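Local coordinates for protein CT_858 (Chlamydia trachomatis, PDB 3DOR), which probably acts as a secreted serine endopeptidase of the S41 peptidase family, its mature form assembling as a dimer, at residues S345-Y350 and D400-Y405; A351-L356 and E443-H448. All blocks are in the same frame, centred on the assembly; numbering follows the deposited sequence.

Contact 1 (S345-Y350 and D400-Y405); sequences SVLYLY and DNMEGY
L347 lays its side chain against the tip of a beta hairpin with a two-residue turn, with CB 3.7 Å from M402 O and CD1 reaching the methyl CE of M402 at 4.1 Å. The hairpin turns at M402-Y405 with type I' geometry, and both of its closing backbone bonds are made, from M402 N to Y405 O (2.7 Å) and from Y405 N to M402 O. It packs on the first turns of helix 346-354, the helix that follows strand 333-337 of the mixed sheet in the S41 peptidase region. M402 bends back at chi3 (81°), which brings CE round to the leucine, while the side chains of L347 and E403 cross at about a right angle.

The polar part sits at the start of the helix. S345, its N-cap residue, donates from OG to E403 OE1 at 2.7 Å, coming from above the carboxylate plane. A chi1 of 176° swings the hydroxyl away from the serine's own N and across to the hairpin, where the extended glutamate meets it. W303 NE1 hydrogen-bonds to the same OE1, so two groups grip one carboxylate oxygen and limit how far it can swing. The positive end of the helix dipole nearby may favour the charged form of E403.

Farther along, the hairpin backbone lies close to the helix: Y348 CA makes a CA-H...O contact of 3.4 Å with E403 O, which also lies in plane at the edge of the Y348 ring. The same ring also meets W303, F276 and the start of helix 316-330. Further along the helix, Y405 meets Y350: its CD1 rests 3.7 Å from Y350 CB, and its ring edge is turned to the backbone, with CD1 just 3.4 Å from Y350 O.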
loop_
_atom_site.group_PDB
_atom_site.type_symbol
_atom_site.label_atom_id
_atom_site.label_comp_id
_atom_site.label_asym_id
_atom_site.label_seq_id
_atom_site.Cartn_x
_atom_site.Cartn_y
_atom_site.Cartn_z
ATOM N N SER B 345 4.597 2.506 -16.169
ATOM C CA SER B 345 3.241 2.003 -16.354
ATOM C C SER B 345 2.988 1.420 -17.736
ATOM O O SER B 345 3.167 2.096 -18.754
ATOM C CB SER B 345 2.228 3.127 -16.073
ATOM O OG SER B 345 0.895 2.698 -16.322
ATOM N N VAL B 346 2.550 0.163 -17.760
ATOM C CA VAL B 346 2.261 -0.544 -18.996
ATOM C C VAL B 346 1.141 0.124 -19.817
ATOM O O VAL B 346 1.232 0.236 -21.046
ATOM C CB VAL B 346 1.849 -2.015 -18.704
ATOM C CG1 VAL B 346 1.628 -2.759 -20.009
ATOM C CG2 VAL B 346 2.932 -2.719 -17.889
ATOM N N LEU B 347 0.081 0.559 -19.145
ATOM C CA LEU B 347 -1.034 1.184 -19.851
ATOM C C LEU B 347 -0.604 2.497 -20.507
ATOM O O LEU B 347 -1.044 2.818 -21.614
ATOM C CB LEU B 347 -2.212 1.414 -18.897
ATOM C CG LEU B 347 -2.924 0.151 -18.369
ATOM C CD1 LEU B 347 -3.853 0.539 -17.224
ATOM C CD2 LEU B 347 -3.702 -0.539 -19.494
ATOM N N TYR B 348 0.258 3.247 -19.826
ATOM C CA TYR B 348 0.758 4.512 -20.359
ATOM C C TYR B 348 1.666 4.229 -21.558
ATOM O O TYR B 348 1.620 4.924 -22.573
ATOM C CB TYR B 348 1.529 5.263 -19.283
ATOM C CG TYR B 348 2.206 6.527 -19.775
ATOM C CD1 TYR B 348 1.453 7.631 -20.192
ATOM C CD2 TYR B 348 3.598 6.632 -19.784
ATOM C CE1 TYR B 348 2.075 8.815 -20.599
ATOM C CE2 TYR B 348 4.233 7.807 -20.186
ATOM C CZ TYR B 348 3.466 8.897 -20.588
ATOM O OH TYR B 348 4.085 10.074 -20.940
ATOM N N LEU B 349 2.499 3.199 -21.420
ATOM C CA LEU B 349 3.393 2.769 -22.488
ATOM C C LEU B 349 2.518 2.445 -23.700
ATOM O O LEU B 349 2.834 2.833 -24.826
ATOM C CB LEU B 349 4.172 1.519 -22.042
ATOM C CG LEU B 349 5.013 0.655 -23.010
ATOM C CD1 LEU B 349 4.103 -0.164 -23.846
ATOM C CD2 LEU B 349 5.912 1.508 -23.896
ATOM N N TYR B 350 1.407 1.749 -23.459
ATOM C CA TYR B 350 0.487 1.371 -24.532
ATOM C C TYR B 350 -0.161 2.586 -25.190
ATOM O O TYR B 350 -0.390 2.591 -26.393
ATOM C CB TYR B 350 -0.610 0.429 -24.002
ATOM C CG TYR B 350 -0.148 -0.990 -23.722
ATOM C CD1 TYR B 350 1.192 -1.359 -23.876
ATOM C CD2 TYR B 350 -1.053 -1.968 -23.303
ATOM C CE1 TYR B 350 1.622 -2.666 -23.620
ATOM C CE2 TYR B 350 -0.638 -3.270 -23.046
ATOM C CZ TYR B 350 0.700 -3.613 -23.205
ATOM O OH TYR B 350 1.106 -4.896 -22.937
ATOM N N ASP B 400 -12.897 7.104 -20.279
ATOM C CA ASP B 400 -12.649 7.328 -21.699
ATOM C C ASP B 400 -11.301 6.763 -22.136
ATOM O O ASP B 400 -11.111 6.433 -23.303
ATOM C CB ASP B 400 -12.727 8.820 -22.041
ATOM C CG ASP B 400 -14.150 9.380 -21.923
ATOM O OD1 ASP B 400 -15.122 8.602 -22.043
ATOM O OD2 ASP B 400 -14.289 10.608 -21.730
ATOM N N ASN B 401 -10.362 6.659 -21.203
ATOM C CA ASN B 401 -9.059 6.096 -21.519
ATOM C C ASN B 401 -8.401 5.590 -20.254
ATOM O O ASN B 401 -8.707 6.054 -19.156
ATOM C CB ASN B 401 -8.150 7.135 -22.183
ATOM C CG ASN B 401 -7.787 8.271 -21.251
ATOM O OD1 ASN B 401 -8.256 9.396 -21.420
ATOM N ND2 ASN B 401 -6.958 7.981 -20.249
ATOM N N MET B 402 -7.497 4.632 -20.414
ATOM C CA MET B 402 -6.778 4.067 -19.284
ATOM C C MET B 402 -5.334 4.536 -19.384
ATOM O O MET B 402 -4.528 3.989 -20.148
ATOM C CB MET B 402 -6.873 2.540 -19.311
ATOM C CG MET B 402 -8.278 2.037 -18.992
ATOM S SD MET B 402 -8.525 0.308 -19.421
ATOM C CE MET B 402 -7.750 -0.504 -17.970
ATOM N N GLU B 403 -5.033 5.572 -18.608
ATOM C CA GLU B 403 -3.714 6.193 -18.589
ATOM C C GLU B 403 -3.273 6.583 -19.994
ATOM O O GLU B 403 -2.108 6.427 -20.373
ATOM C CB GLU B 403 -2.692 5.270 -17.918
ATOM C CG GLU B 403 -2.984 5.096 -16.432
ATOM C CD GLU B 403 -1.910 4.323 -15.691
ATOM O OE1 GLU B 403 -0.735 4.760 -15.707
ATOM O OE2 GLU B 403 -2.247 3.284 -15.085
ATOM N N GLY B 404 -4.234 7.096 -20.758
ATOM C CA GLY B 404 -3.968 7.533 -22.110
ATOM C C GLY B 404 -4.488 6.590 -23.171
ATOM O O GLY B 404 -4.827 7.026 -24.273
ATOM N N TYR B 405 -4.554 5.297 -22.863
ATOM C CA TYR B 405 -5.021 4.342 -23.861
ATOM C C TYR B 405 -6.530 4.420 -24.058
ATOM O O TYR B 405 -7.303 4.267 -23.110
ATOM C CB TYR B 405 -4.618 2.920 -23.488
ATOM C CG TYR B 405 -4.705 1.964 -24.654
ATOM C CD1 TYR B 405 -3.639 1.819 -25.540
ATOM C CD2 TYR B 405 -5.854 1.208 -24.875
ATOM C CE1 TYR B 405 -3.711 0.938 -26.622
ATOM C CE2 TYR B 405 -5.941 0.320 -25.959
ATOM C CZ TYR B 405 -4.865 0.193 -26.825
ATOM O OH TYR B 405 -4.948 -0.670 -27.891
#

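Contact 2 (A351-L356 and E443-H448); sequences ALLSML and EKIHPH
S354 O receives the backbone N-H of H448 in a nearly straight bond (2.8 Å, 173° at the hydrogen), the donor standing above the carbonyl plane. P447 CA adds a CA-H...O contact to the same oxygen at 3.6 Å, so the last turn of helix 346-354 is tied to the chain leaving strand 444-445. The S354 hydroxyl turns back on its own helix and donates to A351 O at 2.6 Å; its CB meets H446 O, and OG lies at the edge of the H448 imidazole. M355 runs alongside H448, pointing the same way, and with chi2 extended (-178°) its chain carries SD over one ring face, 4.5 Å from the centroid. The ring's ND1 is held by the backbone N-H groups of R450 and V451, which should restrain the turn of the ring beside the sulfur. At the other end I445 sets CG2 against S354 CA, while its CD1 lies 3.2 Å from L353 CD1, tight enough to leave the exact methyl positions doubtful. Beyond the pair, L353 packs on helix 468-478 and M355 on helix 316-330, while I445 pairs by its backbone with L361 of strand 361-368.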
loop_
_atom_site.group_PDB
_atom_site.type_symbol
_atom_site.label_atom_id
_atom_site.label_comp_id
_atom_site.label_asym_id
_atom_site.label_seq_id
_atom_site.Cartn_x
_atom_site.Cartn_y
_atom_site.Cartn_z
ATOM N N ALA B 351 -0.463 3.612 -24.404
ATOM C CA ALA B 351 -1.069 4.821 -24.952
ATOM C C ALA B 351 -0.098 5.505 -25.920
ATOM O O ALA B 351 -0.479 5.928 -27.006
ATOM C CB ALA B 351 -1.436 5.775 -23.825
ATOM N N LEU B 352 1.160 5.617 -25.522
ATOM C CA LEU B 352 2.156 6.248 -26.377
ATOM C C LEU B 352 2.349 5.470 -27.673
ATOM O O LEU B 352 2.435 6.063 -28.748
ATOM C CB LEU B 352 3.482 6.388 -25.630
ATOM C CG LEU B 352 3.381 7.196 -24.330
ATOM C CD1 LEU B 352 4.793 7.598 -23.887
ATOM C CD2 LEU B 352 2.523 8.450 -24.543
ATOM N N LEU B 353 2.412 4.143 -27.578
ATOM C CA LEU B 353 2.557 3.316 -28.772
ATOM C C LEU B 353 1.354 3.507 -29.709
ATOM O O LEU B 353 1.511 3.547 -30.933
ATOM C CB LEU B 353 2.678 1.836 -28.385
ATOM C CG LEU B 353 4.033 1.416 -27.786
ATOM C CD1 LEU B 353 3.906 0.091 -27.076
ATOM C CD2 LEU B 353 5.079 1.322 -28.890
ATOM N N SER B 354 0.158 3.632 -29.133
ATOM C CA SER B 354 -1.052 3.798 -29.937
ATOM C C SER B 354 -1.012 5.057 -30.808
ATOM O O SER B 354 -1.700 5.134 -31.820
ATOM C CB SER B 354 -2.309 3.824 -29.046
ATOM O OG SER B 354 -2.505 5.101 -28.472
ATOM N N MET B 355 -0.191 6.031 -30.440
ATOM C CA MET B 355 -0.114 7.248 -31.229
ATOM C C MET B 355 1.042 7.250 -32.225
ATOM O O MET B 355 1.232 8.218 -32.974
ATOM C CB MET B 355 -0.020 8.456 -30.301
ATOM C CG MET B 355 -1.273 8.646 -29.445
ATOM S SD MET B 355 -1.200 10.104 -28.380
ATOM C CE MET B 355 -0.875 9.390 -26.818
ATOM N N LEU B 356 1.799 6.157 -32.253
ATOM C CA LEU B 356 2.937 6.069 -33.157
ATOM C C LEU B 356 2.741 5.053 -34.265
ATOM O O LEU B 356 3.713 4.562 -34.842
ATOM C CB LEU B 356 4.187 5.719 -32.372
ATOM C CG LEU B 356 4.568 6.731 -31.293
ATOM C CD1 LEU B 356 5.661 6.139 -30.411
ATOM C CD2 LEU B 356 5.023 8.023 -31.950
ATOM N N GLU B 443 -4.089 -8.110 -26.750
ATOM C CA GLU B 443 -3.324 -8.908 -27.691
ATOM C C GLU B 443 -2.490 -7.998 -28.568
ATOM O O GLU B 443 -1.393 -8.352 -29.011
ATOM C CB GLU B 443 -4.268 -9.716 -28.565
ATOM C CG GLU B 443 -5.106 -10.678 -27.765
ATOM C CD GLU B 443 -4.977 -12.092 -28.272
ATOM O OE1 GLU B 443 -5.437 -12.349 -29.406
ATOM O OE2 GLU B 443 -4.412 -12.938 -27.539
ATOM N N LYS B 444 -3.018 -6.811 -28.825
ATOM C CA LYS B 444 -2.299 -5.882 -29.666
ATOM C C LYS B 444 -2.687 -4.457 -29.371
ATOM O O LYS B 444 -3.730 -4.187 -28.775
ATOM C CB LYS B 444 -2.562 -6.194 -31.145
ATOM C CG LYS B 444 -4.032 -6.187 -31.528
ATOM C CD LYS B 444 -4.247 -6.641 -32.971
ATOM C CE LYS B 444 -3.844 -8.089 -33.175
ATOM N NZ LYS B 444 -4.240 -8.604 -34.523
ATOM N N ILE B 445 -1.806 -3.553 -29.764
ATOM C CA ILE B 445 -2.050 -2.143 -29.605
ATOM C C ILE B 445 -2.836 -1.716 -30.822
ATOM O O ILE B 445 -2.482 -2.046 -31.953
ATOM C CB ILE B 445 -0.733 -1.355 -29.530
ATOM C CG1 ILE B 445 -0.282 -1.290 -28.068
ATOM C CG2 ILE B 445 -0.924 0.035 -30.109
ATOM C CD1 ILE B 445 1.178 -1.396 -27.891
ATOM N N HIS B 446 -3.927 -1.007 -30.581
ATOM C CA HIS B 446 -4.760 -0.511 -31.658
ATOM C C HIS B 446 -4.450 0.960 -31.794
ATOM O O HIS B 446 -4.273 1.651 -30.798
ATOM C CB HIS B 446 -6.226 -0.761 -31.314
ATOM C CG HIS B 446 -6.546 -2.214 -31.182
ATOM N ND1 HIS B 446 -6.814 -3.016 -32.272
ATOM C CD2 HIS B 446 -6.530 -3.035 -30.105
ATOM C CE1 HIS B 446 -6.948 -4.267 -31.868
ATOM N NE2 HIS B 446 -6.779 -4.306 -30.558
ATOM N N PRO B 447 -4.359 1.459 -33.033
ATOM C CA PRO B 447 -4.052 2.873 -33.261
ATOM C C PRO B 447 -5.010 3.852 -32.606
ATOM O O PRO B 447 -6.225 3.650 -32.614
ATOM C CB PRO B 447 -4.024 2.989 -34.787
ATOM C CG PRO B 447 -4.818 1.808 -35.264
ATOM C CD PRO B 447 -4.487 0.720 -34.302
ATOM N N HIS B 448 -4.441 4.900 -32.017
ATOM C CA HIS B 448 -5.211 5.947 -31.357
ATOM C C HIS B 448 -6.198 6.426 -32.419
ATOM O O HIS B 448 -5.867 6.479 -33.599
ATOM C CB HIS B 448 -4.268 7.076 -30.926
ATOM C CG HIS B 448 -4.916 8.141 -30.099
ATOM N ND1 HIS B 448 -5.611 9.196 -30.651
ATOM C CD2 HIS B 448 -4.955 8.330 -28.757
ATOM C CE1 HIS B 448 -6.047 9.989 -29.685
ATOM N NE2 HIS B 448 -5.660 9.484 -28.527
#

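Overall arrangement
Contacts 1 and 2 share helix 346-354, contact 1 on its first turns and contact 2 on its last, with centres about 9 Å apart. Their segments alternate along the chain, so the hairpin at 400-405 and the strand end at 443-448 converge on one helix from separate excursions. They also touch directly: Y405 OH of contact 1 and H446 N of contact 2 form a probable hydrogen bond of 2.9 Å. A351 CB presses on the hairpin, 3.3 Å from Y405 N. Both contacts lie on the same side of the chain's centre, and the other subunit of the dimer touches neither.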